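Local coordinates for Cys-Gly metallodipeptidase DUG1 (Saccharomyces cerevisiae, PDB 4G1P), which hydrolyses the Cys-Gly dipeptide as a zinc-dependent metallopeptidase and forms the catalytic part of the complex that degrades glutathione, at residues S33-E36 / S37-S40; E168-E171 / E172-S175; F43-A46 / K47-E51; R22-K25 / A26-P30. One frame throughout, in Å; residues are numbered along the deposited sequence.

Contact 1: residues S33-E36 / S37-S40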
loop_
_atom_site.group_PDB
_atom_site.type_symbol
_atom_site.label_atom_id
_atom_site.label_comp_id
_atom_site.label_asym_id
_atom_site.label_seq_id
_atom_site.Cartn_x
_atom_site.Cartn_y
_atom_site.Cartn_z
ATOM N N SER A 33 14.748 -4.926 -10.548
ATOM C CA SER A 33 15.579 -5.544 -9.518
ATOM C C SER A 33 14.900 -5.627 -8.141
ATOM O O SER A 33 15.314 -6.400 -7.287
ATOM C CB SER A 33 16.900 -4.796 -9.387
ATOM O OG SER A 33 16.674 -3.464 -8.954
ATOM N N SER A 34 13.869 -4.829 -7.920
ATOM C CA SER A 34 13.236 -4.797 -6.619
ATOM C C SER A 34 12.180 -5.880 -6.529
ATOM O O SER A 34 11.626 -6.105 -5.465
ATOM C CB SER A 34 12.568 -3.449 -6.394
ATOM O OG SER A 34 11.515 -3.253 -7.333
ATOM N N ASP A 35 11.901 -6.535 -7.653
ATOM C CA ASP A 35 10.834 -7.525 -7.745
ATOM C C ASP A 35 11.390 -8.938 -7.893
ATOM O O ASP A 35 11.892 -9.308 -8.955
ATOM C CB ASP A 35 9.923 -7.202 -8.935
ATOM C CG ASP A 35 8.649 -8.048 -8.958
ATOM O OD1 ASP A 35 8.698 -9.248 -8.616
ATOM O OD2 ASP A 35 7.587 -7.510 -9.321
ATOM N N GLU A 36 11.260 -9.740 -6.842
ATOM C CA GLU A 36 11.852 -11.076 -6.834
ATOM C C GLU A 36 11.340 -11.960 -7.964
ATOM O O GLU A 36 12.108 -12.714 -8.566
ATOM C CB GLU A 36 11.614 -11.764 -5.495
ATOM C CG GLU A 36 12.417 -11.193 -4.353
ATOM C CD GLU A 36 12.099 -11.885 -3.047
ATOM O OE1 GLU A 36 11.399 -12.932 -3.089
ATOM O OE2 GLU A 36 12.540 -11.380 -1.986
ATOM N N SER A 37 10.046 -11.848 -8.256
ATOM C CA SER A 37 9.418 -12.626 -9.317
ATOM C C SER A 37 9.970 -12.283 -10.701
ATOM O O SER A 37 9.773 -13.034 -11.651
ATOM C CB SER A 37 7.908 -12.405 -9.312
ATOM O OG SER A 37 7.573 -11.223 -10.028
ATOM N N LEU A 38 10.665 -11.154 -10.817
ATOM C CA LEU A 38 11.205 -10.730 -12.103
ATOM C C LEU A 38 12.718 -10.837 -12.147
ATOM O O LEU A 38 13.344 -10.385 -13.111
ATOM C CB LEU A 38 10.795 -9.288 -12.399
ATOM C CG LEU A 38 9.303 -9.001 -12.545
ATOM C CD1 LEU A 38 9.080 -7.525 -12.774
ATOM C CD2 LEU A 38 8.704 -9.819 -13.673
ATOM N N ARG A 39 13.311 -11.411 -11.102
ATOM C CA ARG A 39 14.763 -11.525 -11.042
ATOM C C ARG A 39 15.297 -12.186 -12.313
ATOM O O ARG A 39 16.306 -11.754 -12.869
ATOM C CB ARG A 39 15.207 -12.288 -9.787
ATOM C CG ARG A 39 16.720 -12.502 -9.643
ATOM C CD ARG A 39 17.517 -11.197 -9.636
ATOM N NE ARG A 39 16.919 -10.200 -8.754
ATOM C CZ ARG A 39 17.373 -9.886 -7.544
ATOM N NH1 ARG A 39 18.449 -10.474 -7.062
ATOM N NH2 ARG A 39 16.749 -8.975 -6.813
ATOM N N SER A 40 14.589 -13.203 -12.795
ATOM C CA SER A 40 15.004 -13.916 -14.000
ATOM C C SER A 40 15.049 -12.984 -15.207
ATOM O O SER A 40 15.918 -13.107 -16.063
ATOM C CB SER A 40 14.088 -15.107 -14.279
ATOM O OG SER A 40 12.874 -14.684 -14.847
HETATM O O HOH W 1 12.516 -14.571 -11.106
#
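Asp35 and Ser37 meet through their side chains. The Ser37 hydroxyl OG donates to Asp35 OD1 at 2.7 Å and comes in from above the carboxylate plane. The same OD1 takes a weak bond from the backbone, with Ser37 N 3.0 Å from Asp35 OD1. The carboxylate is thus gripped twice by one residue. Ser37 OG can reach it because it sits between its own backbone N and carbonyl carbon (chi1 84°). Leu38 lies over the same face of the carboxylate, its CD1 3.8 Å from Asp35 OD2.

The backbone closes over this pair. Leu38 N donates to Asp35 O at 2.9 Å, and Arg39 N donates to Glu36 O at 3.1 Å. These bonds form a short 3-10 turn, with Leu38 at the N-cap position of helix 39-55. The Asp35-to-Ser37 pattern is that of an Asx turn, though its N-H bond is weak. A water donates to Glu36 O and accepts from Ser40 N, so it joins the turn to the first helical residues.

Arg39 then turns back over the loop. Its chain leaves with CG anti to the backbone N (chi1 178°) and bends at the next two torsions. This lets Arg39 NH2 donate to Ser33 O at 3.0 Å in a bent bond (133°), the oxygen at the guanidinium edge and tilted somewhat from its plane. On the other arm, NH1 bonds Ser79 O. Ser33 OG bonds Ser173 OG and Asp104 OD2, the latter of a probable active-site residue. On the outer side, Glu36 packs on Gln331 of the second subunit.

Contact 2: residues E168-E171 / E172-S175. With ZN (zinc ion), chain B; GLY (glycine), chain D.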
loop_
_atom_site.group_PDB
_atom_site.type_symbol
_atom_site.label_atom_id
_atom_site.label_comp_id
_atom_site.label_asym_id
_atom_site.label_seq_id
_atom_site.Cartn_x
_atom_site.Cartn_y
_atom_site.Cartn_z
ATOM N N GLU A 168 25.947 -2.431 -13.693
ATOM C CA GLU A 168 25.327 -3.232 -12.635
ATOM C C GLU A 168 23.830 -3.320 -12.856
ATOM O O GLU A 168 23.286 -2.614 -13.709
ATOM C CB GLU A 168 25.601 -2.651 -11.238
ATOM C CG GLU A 168 24.867 -1.336 -10.962
ATOM C CD GLU A 168 24.659 -1.062 -9.482
ATOM O OE1 GLU A 168 24.393 -2.015 -8.725
ATOM O OE2 GLU A 168 24.759 0.110 -9.074
ATOM N N GLY A 169 23.174 -4.180 -12.076
ATOM C CA GLY A 169 21.736 -4.372 -12.160
ATOM C C GLY A 169 21.053 -4.309 -10.800
ATOM O O GLY A 169 19.997 -4.917 -10.586
ATOM N N MET A 170 21.652 -3.565 -9.875
ATOM C CA MET A 170 21.052 -3.372 -8.564
ATOM C C MET A 170 20.984 -1.898 -8.187
ATOM O O MET A 170 20.823 -1.567 -7.013
ATOM C CB MET A 170 21.824 -4.142 -7.482
ATOM C CG MET A 170 21.513 -5.636 -7.402
ATOM S SD MET A 170 19.800 -5.999 -6.965
ATOM C CE MET A 170 19.816 -5.774 -5.199
ATOM N N GLU A 171 21.103 -1.008 -9.168
ATOM C CA GLU A 171 21.161 0.419 -8.842
ATOM C C GLU A 171 19.873 0.912 -8.193
ATOM O O GLU A 171 19.911 1.732 -7.283
ATOM C CB GLU A 171 21.499 1.264 -10.066
ATOM C CG GLU A 171 22.121 2.619 -9.754
ATOM C CD GLU A 171 21.107 3.765 -9.683
ATOM O OE1 GLU A 171 19.882 3.512 -9.785
ATOM O OE2 GLU A 171 21.547 4.931 -9.522
ATOM N N GLU A 172 18.740 0.393 -8.650
ATOM C CA GLU A 172 17.453 0.812 -8.106
ATOM C C GLU A 172 17.137 0.077 -6.799
ATOM O O GLU A 172 16.055 0.235 -6.236
ATOM C CB GLU A 172 16.329 0.597 -9.135
ATOM C CG GLU A 172 16.560 1.251 -10.494
ATOM C CD GLU A 172 16.366 2.766 -10.463
ATOM O OE1 GLU A 172 16.050 3.314 -9.386
ATOM O OE2 GLU A 172 16.531 3.414 -11.518
ATOM N N SER A 173 18.094 -0.713 -6.326
ATOM C CA SER A 173 17.923 -1.524 -5.131
ATOM C C SER A 173 19.174 -1.477 -4.242
ATOM O O SER A 173 19.627 -2.502 -3.715
ATOM C CB SER A 173 17.600 -2.973 -5.518
ATOM O OG SER A 173 16.481 -3.039 -6.388
ATOM N N GLY A 174 19.741 -0.280 -4.095
ATOM C CA GLY A 174 20.863 -0.069 -3.194
ATOM C C GLY A 174 22.258 -0.351 -3.726
ATOM O O GLY A 174 23.222 -0.205 -2.982
ATOM N N SER A 175 22.379 -0.750 -4.992
ATOM C CA SER A 175 23.685 -1.069 -5.588
ATOM C C SER A 175 24.473 -2.039 -4.725
ATOM O O SER A 175 25.669 -1.868 -4.523
ATOM C CB SER A 175 24.516 0.196 -5.819
ATOM O OG SER A 175 23.888 1.058 -6.756
HETATM ZN ZN ZN B . 16.513 5.392 -10.891
HETATM N N GLY D . 17.540 7.504 -9.798
HETATM C CA GLY D . 18.244 6.263 -9.537
HETATM C C GLY D . 18.508 6.265 -8.056
HETATM O O GLY D . 19.630 6.486 -7.610
HETATM O O HOH W 2 18.581 2.150 -4.880
#
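Ser175 OG donates to Glu168 OE2 at 2.7 Å and uses the syn lone pair of that oxygen. Tyr100 OH also bonds this OE2, so the buried carboxylate has two hydroxyl partners. With a leucine at this position the Ser175 and Tyr100 hydroxyls would probably lose their shared acceptor. Glu172 bends at chi2 and sends OE2 to the zinc ion at 2.1 Å. Its OE1 stands farther from the metal and is held by Gln106. Asp137 and His450 also bind this zinc, as does the amino group of the bound glycine. Glu171 OE2 lies 3.1 Å from the glycine O.

Met170 O takes two backbone bonds from opposite faces of its plane: Ser173 N at 2.9 Å from Met170 O, and Ser175 N at 2.7 Å from the same atom. Together they fold the chain into a compact turn. A side chain at Gly174 would run into the carbonyl O of Ser173. A water joins Glu171 O to Gly174 N. Asp104 receives both Glu171 N and Glu172 N. Outside the turn, the Met170 methyl CE rests on Ser173 CB at 3.6 Å.

The turn thus sets two adjacent carboxylates at the zinc site of this M20 peptidase, one on the metal and one, the probable proton acceptor, beside the ligand.

Contact 3: residues F43-A46 / K47-E51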
loop_
_atom_site.group_PDB
_atom_site.type_symbol
_atom_site.label_atom_id
_atom_site.label_comp_id
_atom_site.label_asym_id
_atom_site.label_seq_id
_atom_site.Cartn_x
_atom_site.Cartn_y
_atom_site.Cartn_z
ATOM N N PHE A 43 18.264 -11.138 -15.185
ATOM C CA PHE A 43 19.363 -11.913 -15.756
ATOM C C PHE A 43 19.325 -11.891 -17.279
ATOM O O PHE A 43 20.378 -11.792 -17.924
ATOM C CB PHE A 43 19.351 -13.354 -15.258
ATOM C CG PHE A 43 19.439 -13.481 -13.764
ATOM C CD1 PHE A 43 20.201 -12.584 -13.022
ATOM C CD2 PHE A 43 18.750 -14.492 -13.097
ATOM C CE1 PHE A 43 20.286 -12.707 -11.644
ATOM C CE2 PHE A 43 18.822 -14.621 -11.717
ATOM C CZ PHE A 43 19.588 -13.732 -10.986
ATOM N N ASP A 44 18.126 -11.963 -17.856
ATOM C CA ASP A 44 17.998 -11.946 -19.316
ATOM C C ASP A 44 18.479 -10.620 -19.874
ATOM O O ASP A 44 19.072 -10.569 -20.950
ATOM C CB ASP A 44 16.556 -12.160 -19.765
ATOM C CG ASP A 44 16.016 -13.522 -19.385
ATOM O OD1 ASP A 44 16.818 -14.410 -19.043
ATOM O OD2 ASP A 44 14.784 -13.697 -19.437
ATOM N N LYS A 45 18.198 -9.552 -19.131
ATOM C CA LYS A 45 18.620 -8.217 -19.501
ATOM C C LYS A 45 20.142 -8.167 -19.533
ATOM O O LYS A 45 20.728 -7.699 -20.504
ATOM C CB LYS A 45 18.047 -7.209 -18.506
ATOM C CG LYS A 45 18.387 -5.753 -18.756
ATOM C CD LYS A 45 17.528 -5.152 -19.831
ATOM C CE LYS A 45 17.852 -3.675 -20.060
ATOM N NZ LYS A 45 17.156 -2.765 -19.125
ATOM N N ALA A 46 20.777 -8.681 -18.483
ATOM C CA ALA A 46 22.243 -8.722 -18.420
ATOM C C ALA A 46 22.796 -9.552 -19.564
ATOM O O ALA A 46 23.824 -9.222 -20.155
ATOM C CB ALA A 46 22.715 -9.300 -17.094
ATOM N N LYS A 47 22.097 -10.633 -19.869
ATOM C CA LYS A 47 22.529 -11.541 -20.901
ATOM C C LYS A 47 22.446 -10.820 -22.232
ATOM O O LYS A 47 23.383 -10.868 -23.031
ATOM C CB LYS A 47 21.666 -12.815 -20.902
ATOM C CG LYS A 47 22.264 -13.966 -21.700
ATOM C CD LYS A 47 21.207 -14.985 -22.071
ATOM C CE LYS A 47 20.148 -14.385 -23.010
ATOM N NZ LYS A 47 18.902 -15.226 -23.114
ATOM N N PHE A 48 21.328 -10.132 -22.451
ATOM C CA PHE A 48 21.118 -9.392 -23.686
ATOM C C PHE A 48 22.215 -8.360 -23.904
ATOM O O PHE A 48 22.735 -8.228 -25.003
ATOM C CB PHE A 48 19.768 -8.690 -23.673
ATOM C CG PHE A 48 19.579 -7.728 -24.808
ATOM C CD1 PHE A 48 19.406 -8.190 -26.105
ATOM C CD2 PHE A 48 19.586 -6.361 -24.586
ATOM C CE1 PHE A 48 19.238 -7.300 -27.169
ATOM C CE2 PHE A 48 19.417 -5.465 -25.635
ATOM C CZ PHE A 48 19.246 -5.939 -26.935
ATOM N N ILE A 49 22.558 -7.627 -22.856
ATOM C CA ILE A 49 23.589 -6.613 -22.956
ATOM C C ILE A 49 24.946 -7.219 -23.286
ATOM O O ILE A 49 25.623 -6.759 -24.203
ATOM C CB ILE A 49 23.645 -5.744 -21.684
ATOM C CG1 ILE A 49 22.397 -4.869 -21.638
ATOM C CG2 ILE A 49 24.892 -4.861 -21.664
ATOM C CD1 ILE A 49 22.278 -4.080 -20.403
ATOM N N SER A 50 25.337 -8.262 -22.564
ATOM C CA SER A 50 26.614 -8.920 -22.859
ATOM C C SER A 50 26.672 -9.376 -24.305
ATOM O O SER A 50 27.719 -9.334 -24.914
ATOM C CB SER A 50 26.871 -10.103 -21.922
ATOM O OG SER A 50 25.771 -10.992 -21.912
ATOM N N GLU A 51 25.533 -9.792 -24.849
ATOM C CA GLU A 51 25.421 -10.159 -26.257
ATOM C C GLU A 51 25.670 -8.975 -27.197
ATOM O O GLU A 51 26.367 -9.114 -28.213
ATOM C CB GLU A 51 24.056 -10.774 -26.547
ATOM C CG GLU A 51 23.978 -12.244 -26.233
ATOM C CD GLU A 51 22.548 -12.756 -26.176
ATOM O OE1 GLU A 51 21.611 -11.921 -26.200
ATOM O OE2 GLU A 51 22.364 -13.995 -26.099
#
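Lys47 N bonds Phe43 O at 2.8 Å, the first of four successive i to i+4 bonds along helix 39-55. Phe48 N follows to Asp44 O, and Ile49 N to Lys45 O. Ser50 N closes the set on Ala46 O at 3.0 Å, and this bond is nearly straight (172°). The two segments are consecutive turns of one regular alpha-helix.

Ser50 adds a side-chain bond of its own. Its OG donates to Lys47 O at 2.6 Å, and Glu51 N donates to the same carbonyl, which therefore has two donors. The Ser50 hydroxyl reaches back because it stands between its backbone N and carbonyl carbon (chi1 52°). Phe48 has CG anti to the backbone N (chi1 170°), which sends the ring off toward helix 16-28, where it packs on Ala26 and Lys25. Lys45 O lies at the edge of the Phe48 ring, near the ring plane. Ile49 lays CG1 against the same carbonyl, 3.5 Å from Lys45 O. On another side, Ala46 and Ile49 both pack on Ile84 of strand 83-88.

The nearby Asp44 OD1 and Lys47 NZ are 4.6 Å apart, too far for a salt bridge, though some attraction is likely. Lys45 leaves the helix toward the protein interior. Its NZ bonds Tyr103 O and Thr139 OG1. These two oxygens satisfy the amine of a buried lysine, and through it they tie helix 39-55 to the loop after strand 96-102 and to helix 135-154.

Contact 4: residues R22-K25 / A26-P30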
loop_
_atom_site.group_PDB
_atom_site.type_symbol
_atom_site.label_atom_id
_atom_site.label_comp_id
_atom_site.label_asym_id
_atom_site.label_seq_id
_atom_site.Cartn_x
_atom_site.Cartn_y
_atom_site.Cartn_z
ATOM N N ARG A 22 17.955 -2.034 -31.024
ATOM C CA ARG A 22 18.662 -2.501 -29.850
ATOM C C ARG A 22 17.972 -2.003 -28.581
ATOM O O ARG A 22 17.772 -2.765 -27.636
ATOM C CB ARG A 22 20.110 -2.041 -29.899
ATOM C CG ARG A 22 20.818 -2.146 -28.574
ATOM C CD ARG A 22 22.236 -1.616 -28.676
ATOM N NE ARG A 22 23.115 -2.565 -29.350
ATOM C CZ ARG A 22 24.199 -2.228 -30.035
ATOM N NH1 ARG A 22 24.558 -0.955 -30.151
ATOM N NH2 ARG A 22 24.926 -3.174 -30.601
ATOM N N LEU A 23 17.575 -0.736 -28.579
ATOM C CA LEU A 23 16.978 -0.135 -27.400
ATOM C C LEU A 23 15.580 -0.715 -27.132
ATOM O O LEU A 23 15.143 -0.804 -25.997
ATOM C CB LEU A 23 16.934 1.380 -27.546
ATOM C CG LEU A 23 16.336 2.170 -26.390
ATOM C CD1 LEU A 23 17.101 1.913 -25.114
ATOM C CD2 LEU A 23 16.329 3.648 -26.719
ATOM N N THR A 24 14.895 -1.147 -28.180
ATOM C CA THR A 24 13.562 -1.704 -28.004
ATOM C C THR A 24 13.624 -3.042 -27.290
ATOM O O THR A 24 12.826 -3.299 -26.387
ATOM C CB THR A 24 12.831 -1.902 -29.338
ATOM O OG1 THR A 24 12.739 -0.652 -30.031
ATOM C CG2 THR A 24 11.449 -2.451 -29.095
ATOM N N LYS A 25 14.568 -3.887 -27.704
ATOM C CA LYS A 25 14.701 -5.221 -27.130
ATOM C C LYS A 25 15.020 -5.136 -25.653
ATOM O O LYS A 25 14.423 -5.843 -24.834
ATOM C CB LYS A 25 15.793 -6.013 -27.837
ATOM C CG LYS A 25 15.392 -6.540 -29.197
ATOM C CD LYS A 25 16.607 -6.935 -30.027
ATOM C CE LYS A 25 16.195 -7.355 -31.420
ATOM N NZ LYS A 25 14.969 -6.601 -31.818
ATOM N N ALA A 26 15.962 -4.254 -25.332
ATOM C CA ALA A 26 16.400 -4.015 -23.967
ATOM C C ALA A 26 15.252 -3.570 -23.056
ATOM O O ALA A 26 15.054 -4.105 -21.969
ATOM C CB ALA A 26 17.511 -2.973 -23.962
ATOM N N ILE A 27 14.507 -2.579 -23.517
ATOM C CA ILE A 27 13.416 -2.011 -22.755
ATOM C C ILE A 27 12.322 -3.064 -22.536
ATOM O O ILE A 27 11.584 -3.006 -21.558
ATOM C CB ILE A 27 12.882 -0.748 -23.482
ATOM C CG1 ILE A 27 13.934 0.364 -23.434
ATOM C CG2 ILE A 27 11.573 -0.260 -22.904
ATOM C CD1 ILE A 27 14.409 0.689 -22.039
ATOM N N GLN A 28 12.241 -4.050 -23.424
ATOM C CA GLN A 28 11.181 -5.057 -23.334
ATOM C C GLN A 28 11.423 -6.089 -22.244
ATOM O O GLN A 28 10.496 -6.724 -21.774
ATOM C CB GLN A 28 10.987 -5.772 -24.661
ATOM C CG GLN A 28 9.619 -5.570 -25.248
ATOM C CD GLN A 28 9.661 -5.490 -26.775
ATOM O OE1 GLN A 28 9.113 -4.549 -27.389
ATOM N NE2 GLN A 28 10.321 -6.480 -27.397
ATOM N N ILE A 29 12.675 -6.276 -21.859
ATOM C CA ILE A 29 12.972 -7.175 -20.761
ATOM C C ILE A 29 12.858 -6.392 -19.459
ATOM O O ILE A 29 13.681 -5.521 -19.181
ATOM C CB ILE A 29 14.373 -7.738 -20.890
ATOM C CG1 ILE A 29 14.606 -8.230 -22.315
ATOM C CG2 ILE A 29 14.589 -8.828 -19.874
ATOM C CD1 ILE A 29 16.045 -8.581 -22.597
ATOM N N PRO A 30 11.829 -6.688 -18.657
ATOM C CA PRO A 30 11.569 -5.890 -17.457
ATOM C C PRO A 30 12.487 -6.228 -16.281
ATOM O O PRO A 30 12.037 -6.833 -15.316
ATOM C CB PRO A 30 10.121 -6.251 -17.118
ATOM C CG PRO A 30 9.956 -7.625 -17.640
ATOM C CD PRO A 30 10.807 -7.728 -18.865
HETATM O O HOH W 3 9.764 -2.435 -26.004
HETATM O O HOH W 4 13.125 -8.076 -26.356
#
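Ala26 N donates to Arg22 O at 3.3 Å in a nearly straight bond (168°). Its methyl faces helix 135-154 and touches Thr139 and Leu143. Ile27 N follows to Leu23 O at 3.1 Å. The two side chains lie side by side, with Ile27 CG1 3.9 Å from Leu23 CD1. This apolar pair also reaches outward, Leu23 to Leu143 and Ile27 to Leu121.

At Gln28 the regular pattern weakens. Its N is shared weakly between Thr24 O and Lys25 O. The side chain runs alongside Thr24, with Gln28 OE1 3.6 Å from Thr24 CG2. A water donates to Lys25 O and accepts a weak bond from Gln28 NE2. A second water lies 2.6 Å from Gln28 OE1, which also takes a weak bond from Lys120. Shortening this residue to an alanine would probably cost each water a partner and Lys120 a weak one.

Ile29 has turned off the helical path. Ile29 N bonds Ala26 O at 3.2 Å and gives Lys25 O a weak bond. The segment spans the C-terminal region of helix 16-28, where i to i+4 bonding gives way to a loop. This helix packs beside helix 135-154 in the alpha/beta scaffold of the enzyme.

Contact 2 is the most buried of the four and the only one that holds a metal ligand. Contacts 1, 3 and 4 lie farther from the chain centre and are partly buried. Contacts 1 and 3 share helix 39-55, at its start and in its body. Contact 4 lies toward the end of helix 16-28, which precedes helix 39-55 in the chain. Contacts 3 and 4 pack together, while contact 1 meets contact 2 through serine hydroxyls. Regular backbone bonding marks contact 3. At contact 4 the backbone bonds weaken toward the helix end. Carboxylate and hydroxyl bonds carry much of contacts 1 and 2.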